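Local coordinates for SspB protein (Streptomyces clavuligerus, PDB 6JUF), which is a metal-binding DUF4007 protein that probably acts as a DNA-cleaving component of a phosphorothioation-sensing bacterial defence system against phages, at residues Pro87-Ala100 / Val321-Trp333. Residues are numbered along the deposited sequence; the frame is centred on the assembly and turned at random.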
loop_
_atom_site.group_PDB
_atom_site.type_symbol
_atom_site.label_atom_id
_atom_site.label_comp_id
_atom_site.label_asym_id
_atom_site.label_seq_id
_atom_site.Cartn_x
_atom_site.Cartn_y
_atom_site.Cartn_z
ATOM N N PRO B 87 17.507 -7.861 13.443
ATOM C CA PRO B 87 17.233 -7.772 12.017
ATOM C C PRO B 87 18.080 -8.763 11.169
ATOM O O PRO B 87 19.275 -8.929 11.420
ATOM C CB PRO B 87 17.616 -6.300 11.665
ATOM C CG PRO B 87 18.761 -5.986 12.606
ATOM C CD PRO B 87 18.401 -6.748 13.897
ATOM N N THR B 88 17.443 -9.420 10.173
ATOM C CA THR B 88 18.146 -10.360 9.345
ATOM C C THR B 88 18.873 -9.609 8.259
ATOM O O THR B 88 18.512 -8.429 7.959
ATOM C CB THR B 88 17.155 -11.333 8.707
ATOM O OG1 THR B 88 16.221 -10.559 7.926
ATOM C CG2 THR B 88 16.388 -12.105 9.746
ATOM N N TRP B 89 19.822 -10.232 7.614
ATOM C CA TRP B 89 20.507 -9.611 6.485
ATOM C C TRP B 89 19.508 -9.327 5.398
ATOM O O TRP B 89 19.648 -8.322 4.688
ATOM C CB TRP B 89 21.629 -10.542 6.043
ATOM C CG TRP B 89 22.361 -10.020 4.808
ATOM C CD1 TRP B 89 23.511 -9.235 4.776
ATOM C CD2 TRP B 89 22.008 -10.225 3.389
ATOM N NE1 TRP B 89 23.910 -8.999 3.482
ATOM C CE2 TRP B 89 23.017 -9.525 2.604
ATOM C CE3 TRP B 89 20.965 -10.870 2.741
ATOM C CZ2 TRP B 89 23.031 -9.560 1.201
ATOM C CZ3 TRP B 89 20.939 -10.861 1.355
ATOM C CH2 TRP B 89 21.954 -10.230 0.598
ATOM N N GLU B 90 18.475 -10.184 5.235
ATOM C CA GLU B 90 17.474 -9.905 4.223
ATOM C C GLU B 90 16.725 -8.594 4.454
ATOM O O GLU B 90 16.354 -7.869 3.501
ATOM C CB GLU B 90 16.459 -11.113 4.053
ATOM C CG GLU B 90 17.065 -12.317 3.353
ATOM C CD GLU B 90 18.030 -13.143 4.182
ATOM O OE1 GLU B 90 18.110 -12.949 5.465
ATOM O OE2 GLU B 90 18.671 -13.994 3.594
ATOM N N ALA B 91 16.433 -8.273 5.719
ATOM C CA ALA B 91 15.782 -7.020 6.033
ATOM C C ALA B 91 16.744 -5.857 5.711
ATOM O O ALA B 91 16.304 -4.847 5.131
ATOM C CB ALA B 91 15.380 -6.951 7.507
ATOM N N ARG B 92 18.034 -5.985 6.010
ATOM C CA ARG B 92 19.001 -4.947 5.617
ATOM C C ARG B 92 18.987 -4.788 4.071
ATOM O O ARG B 92 19.076 -3.656 3.610
ATOM C CB ARG B 92 20.413 -5.330 6.084
ATOM C CG ARG B 92 21.559 -4.495 5.542
ATOM C CD ARG B 92 21.443 -3.052 6.023
ATOM N NE ARG B 92 22.498 -2.154 5.499
ATOM C CZ ARG B 92 22.424 -1.491 4.345
ATOM N NH1 ARG B 92 21.395 -1.664 3.487
ATOM N NH2 ARG B 92 23.433 -0.679 3.996
ATOM N N TRP B 93 18.927 -5.875 3.321
ATOM C CA TRP B 93 18.975 -5.801 1.872
ATOM C C TRP B 93 17.705 -5.142 1.333
ATOM O O TRP B 93 17.766 -4.384 0.381
ATOM C CB TRP B 93 19.211 -7.203 1.322
ATOM C CG TRP B 93 19.089 -7.265 -0.174
ATOM C CD1 TRP B 93 20.085 -7.105 -1.129
ATOM C CD2 TRP B 93 17.866 -7.563 -0.920
ATOM N NE1 TRP B 93 19.555 -7.219 -2.389
ATOM C CE2 TRP B 93 18.213 -7.510 -2.321
ATOM C CE3 TRP B 93 16.536 -7.849 -0.551
ATOM C CZ2 TRP B 93 17.264 -7.743 -3.338
ATOM C CZ3 TRP B 93 15.622 -8.120 -1.583
ATOM C CH2 TRP B 93 15.998 -8.026 -2.950
ATOM N N LEU B 94 16.519 -5.469 1.886
ATOM C CA LEU B 94 15.260 -5.025 1.309
ATOM C C LEU B 94 14.762 -3.683 1.814
ATOM O O LEU B 94 14.331 -2.794 1.031
ATOM C CB LEU B 94 14.163 -6.092 1.605
ATOM C CG LEU B 94 12.754 -5.665 1.100
ATOM C CD1 LEU B 94 12.690 -5.570 -0.441
ATOM C CD2 LEU B 94 11.699 -6.624 1.646
ATOM N N LEU B 95 14.788 -3.497 3.128
ATOM C CA LEU B 95 14.093 -2.413 3.770
ATOM C C LEU B 95 14.928 -1.197 4.142
ATOM O O LEU B 95 14.343 -0.170 4.489
ATOM C CB LEU B 95 13.354 -2.917 5.045
ATOM C CG LEU B 95 12.274 -3.966 4.739
ATOM C CD1 LEU B 95 11.795 -4.488 6.105
ATOM C CD2 LEU B 95 11.172 -3.331 3.938
ATOM N N ASP B 96 16.231 -1.297 4.180
ATOM C CA ASP B 96 17.058 -0.157 4.528
ATOM C C ASP B 96 16.810 0.985 3.543
ATOM O O ASP B 96 16.498 0.769 2.352
ATOM C CB ASP B 96 18.510 -0.568 4.480
ATOM C CG ASP B 96 19.376 0.357 5.281
ATOM O OD1 ASP B 96 19.888 1.335 4.688
ATOM O OD2 ASP B 96 19.504 0.143 6.493
ATOM N N GLU B 97 16.944 2.211 4.021
ATOM C CA GLU B 97 16.905 3.337 3.123
ATOM C C GLU B 97 17.872 3.161 1.956
ATOM O O GLU B 97 17.573 3.570 0.820
ATOM C CB GLU B 97 17.164 4.652 3.913
ATOM C CG GLU B 97 18.188 5.614 3.357
ATOM C CD GLU B 97 18.684 6.608 4.424
ATOM O OE1 GLU B 97 19.086 6.193 5.544
ATOM O OE2 GLU B 97 18.673 7.819 4.135
ATOM N N ASP B 98 18.991 2.489 2.216
ATOM C CA ASP B 98 19.966 2.231 1.190
ATOM C C ASP B 98 19.777 0.860 0.434
ATOM O O ASP B 98 20.627 0.466 -0.394
ATOM C CB ASP B 98 21.340 2.429 1.873
ATOM C CG ASP B 98 22.459 1.807 1.127
ATOM O OD1 ASP B 98 22.708 2.260 -0.015
ATOM O OD2 ASP B 98 23.092 0.884 1.702
ATOM N N GLY B 99 18.602 0.255 0.593
ATOM C CA GLY B 99 18.324 -1.133 0.169
ATOM C C GLY B 99 17.504 -1.257 -1.102
ATOM O O GLY B 99 17.402 -0.287 -1.878
ATOM N N ALA B 100 16.974 -2.436 -1.380
ATOM C CA ALA B 100 16.365 -2.785 -2.631
ATOM C C ALA B 100 15.080 -2.019 -2.867
ATOM O O ALA B 100 14.839 -1.511 -3.967
ATOM C CB ALA B 100 16.075 -4.298 -2.733
ATOM N N VAL B 321 22.007 -4.214 -5.517
ATOM C CA VAL B 321 22.180 -3.539 -4.218
ATOM C C VAL B 321 23.507 -3.911 -3.541
ATOM O O VAL B 321 24.117 -3.020 -2.871
ATOM C CB VAL B 321 21.007 -3.920 -3.296
ATOM C CG1 VAL B 321 21.111 -3.258 -1.953
ATOM C CG2 VAL B 321 19.686 -3.536 -3.961
ATOM N N ARG B 322 23.919 -5.169 -3.640
ATOM C CA ARG B 322 25.100 -5.663 -2.893
ATOM C C ARG B 322 26.401 -4.947 -3.335
ATOM O O ARG B 322 27.393 -4.965 -2.624
ATOM C CB ARG B 322 25.227 -7.198 -3.007
ATOM C CG ARG B 322 24.111 -8.000 -2.332
ATOM C CD ARG B 322 24.217 -9.493 -2.598
ATOM N NE ARG B 322 24.248 -9.785 -4.050
ATOM C CZ ARG B 322 24.475 -10.994 -4.558
ATOM N NH1 ARG B 322 24.622 -12.037 -3.778
ATOM N NH2 ARG B 322 24.513 -11.103 -5.856
ATOM N N SER B 323 26.351 -4.347 -4.522
ATOM C CA SER B 323 27.464 -3.588 -5.123
ATOM C C SER B 323 27.625 -2.177 -4.631
ATOM O O SER B 323 28.650 -1.531 -4.903
ATOM C CB SER B 323 27.278 -3.499 -6.634
ATOM O OG SER B 323 27.442 -4.793 -7.129
ATOM N N ARG B 324 26.626 -1.684 -3.915
ATOM C CA ARG B 324 26.601 -0.295 -3.460
ATOM C C ARG B 324 27.688 -0.140 -2.409
ATOM O O ARG B 324 28.005 -1.097 -1.650
ATOM C CB ARG B 324 25.247 0.095 -2.864
ATOM C CG ARG B 324 24.156 0.100 -3.906
ATOM C CD ARG B 324 22.779 0.476 -3.342
ATOM N NE ARG B 324 21.815 0.241 -4.408
ATOM C CZ ARG B 324 20.494 0.279 -4.294
ATOM N NH1 ARG B 324 19.935 0.568 -3.140
ATOM N NH2 ARG B 324 19.739 0.025 -5.351
ATOM N N PRO B 325 28.266 1.078 -2.372
ATOM C CA PRO B 325 29.295 1.367 -1.370
ATOM C C PRO B 325 28.842 1.011 0.035
ATOM O O PRO B 325 27.729 1.414 0.447
ATOM C CB PRO B 325 29.498 2.872 -1.490
ATOM C CG PRO B 325 29.135 3.161 -2.904
ATOM C CD PRO B 325 27.962 2.258 -3.201
ATOM N N ASN B 326 29.677 0.221 0.723
ATOM C CA ASN B 326 29.482 -0.076 2.147
ATOM C C ASN B 326 28.301 -0.968 2.447
ATOM O O ASN B 326 27.867 -1.055 3.594
ATOM C CB ASN B 326 29.305 1.235 2.929
ATOM C CG ASN B 326 30.511 2.130 2.818
ATOM O OD1 ASN B 326 31.618 1.708 3.080
ATOM N ND2 ASN B 326 30.287 3.372 2.460
ATOM N N PHE B 327 27.764 -1.615 1.414
ATOM C CA PHE B 327 26.731 -2.628 1.661
ATOM C C PHE B 327 27.316 -3.843 2.346
ATOM O O PHE B 327 28.285 -4.389 1.851
ATOM C CB PHE B 327 26.034 -3.065 0.373
ATOM C CG PHE B 327 24.823 -3.929 0.665
ATOM C CD1 PHE B 327 23.576 -3.340 0.849
ATOM C CD2 PHE B 327 24.981 -5.278 0.860
ATOM C CE1 PHE B 327 22.450 -4.134 1.159
ATOM C CE2 PHE B 327 23.892 -6.068 1.183
ATOM C CZ PHE B 327 22.629 -5.491 1.333
ATOM N N PRO B 328 26.744 -4.257 3.496
ATOM C CA PRO B 328 27.388 -5.367 4.228
ATOM C C PRO B 328 27.199 -6.730 3.610
ATOM O O PRO B 328 26.055 -7.032 3.148
ATOM C CB PRO B 328 26.679 -5.362 5.572
ATOM C CG PRO B 328 25.351 -4.715 5.326
ATOM C CD PRO B 328 25.500 -3.755 4.168
ATOM N N THR B 329 28.243 -7.559 3.609
ATOM C CA THR B 329 28.103 -8.977 3.295
ATOM C C THR B 329 27.279 -9.681 4.387
ATOM O O THR B 329 27.059 -9.106 5.480
ATOM C CB THR B 329 29.458 -9.657 3.184
ATOM O OG1 THR B 329 30.157 -9.639 4.448
ATOM C CG2 THR B 329 30.303 -8.972 2.061
ATOM N N ARG B 330 26.848 -10.903 4.125
ATOM C CA ARG B 330 26.188 -11.665 5.178
ATOM C C ARG B 330 27.168 -11.835 6.364
ATOM O O ARG B 330 26.748 -11.851 7.545
ATOM C CB ARG B 330 25.714 -13.003 4.592
ATOM C CG ARG B 330 24.717 -12.830 3.428
ATOM C CD ARG B 330 24.183 -14.138 2.850
ATOM N NE ARG B 330 23.050 -14.372 3.646
ATOM C CZ ARG B 330 21.760 -14.272 3.307
ATOM N NH1 ARG B 330 21.275 -14.166 2.042
ATOM N NH2 ARG B 330 20.950 -14.431 4.272
ATOM N N GLU B 331 28.457 -11.926 6.074
ATOM C CA GLU B 331 29.450 -12.204 7.112
ATOM C C GLU B 331 29.606 -10.982 8.006
ATOM O O GLU B 331 29.779 -11.095 9.215
ATOM C CB GLU B 331 30.814 -12.548 6.450
ATOM C CG GLU B 331 30.939 -13.876 5.685
ATOM C CD GLU B 331 30.054 -14.032 4.424
ATOM O OE1 GLU B 331 29.749 -15.211 4.072
ATOM O OE2 GLU B 331 29.638 -13.029 3.748
ATOM N N ASP B 332 29.621 -9.803 7.400
ATOM C CA ASP B 332 29.717 -8.534 8.087
ATOM C C ASP B 332 28.531 -8.362 8.992
ATOM O O ASP B 332 28.661 -7.984 10.167
ATOM C CB ASP B 332 29.649 -7.360 7.128
ATOM C CG ASP B 332 30.867 -7.205 6.241
ATOM O OD1 ASP B 332 31.988 -7.609 6.595
ATOM O OD2 ASP B 332 30.656 -6.586 5.145
ATOM N N TRP B 333 27.356 -8.668 8.437
ATOM C CA TRP B 333 26.133 -8.606 9.236
ATOM C C TRP B 333 26.097 -9.601 10.390
ATOM O O TRP B 333 25.616 -9.226 11.509
ATOM C CB TRP B 333 24.952 -8.795 8.267
ATOM C CG TRP B 333 23.630 -8.363 8.819
ATOM C CD1 TRP B 333 22.605 -9.156 9.304
ATOM C CD2 TRP B 333 23.162 -6.995 8.933
ATOM N NE1 TRP B 333 21.538 -8.363 9.744
ATOM C CE2 TRP B 333 21.824 -7.044 9.540
ATOM C CE3 TRP B 333 23.730 -5.741 8.630
ATOM C CZ2 TRP B 333 21.100 -5.885 9.795
ATOM C CZ3 TRP B 333 23.015 -4.574 8.904
ATOM C CH2 TRP B 333 21.712 -4.625 9.483
#
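Trp-89 and Trp-333 pack against each other, and each donates its indole N-H to a backbone carbonyl of the opposite segment. Trp-89 NE1 reaches Pro-328 O at 2.9 Å, and Trp-333 NE1 reaches Pro-87 O at 2.9 Å; both acceptors lie in the plane of their indole, though Pro-87 O is met from above its carbonyl plane. The two rings pack as an offset edge-to-face pair, the edge of Trp-89 toward the face of Trp-333, planes 80° apart. The Trp-89 ring, swung away from its own backbone N (chi1 177°), slots between Trp-93 CB on one face and Arg-330 CG on the other, the latter 3.7 Å from the five-membered ring centroid in a CH-pi contact. Phe-327 and Trp-93 complete an aromatic cluster, which Trp-311 of helix 306-317 extends. This is where the returning C-terminal chain docks on helix 89-95: Thr-88 N-caps that helix, while Thr-329 and Asp-332 form a capping box opening helix 330-336. Arg-92 lays CB over the six-membered ring of Trp-333, another CH-pi contact; Pro-328 CD and Phe-327 CD1 lie over one face of the Arg-92 guanidinium. A bend at chi2 (64°) helps carry that group toward Asp-98, whose OD2 accepts from Arg-92 NH2 at 2.8 Å, straight and in plane. Packing thins toward the turn at 324-327, where Pro-325 and Asn-326 are exposed. There the extended Arg-324 reaches across to the 96-99 turn, its NH1 donating to both Asp-98 O (2.8 Å) and Gly-99 O (3.0 Å). At the other margin, partly exposed Glu-90 and Arg-330 form a salt bridge, while Trp-311 adds a cation-pi contact to Arg-330.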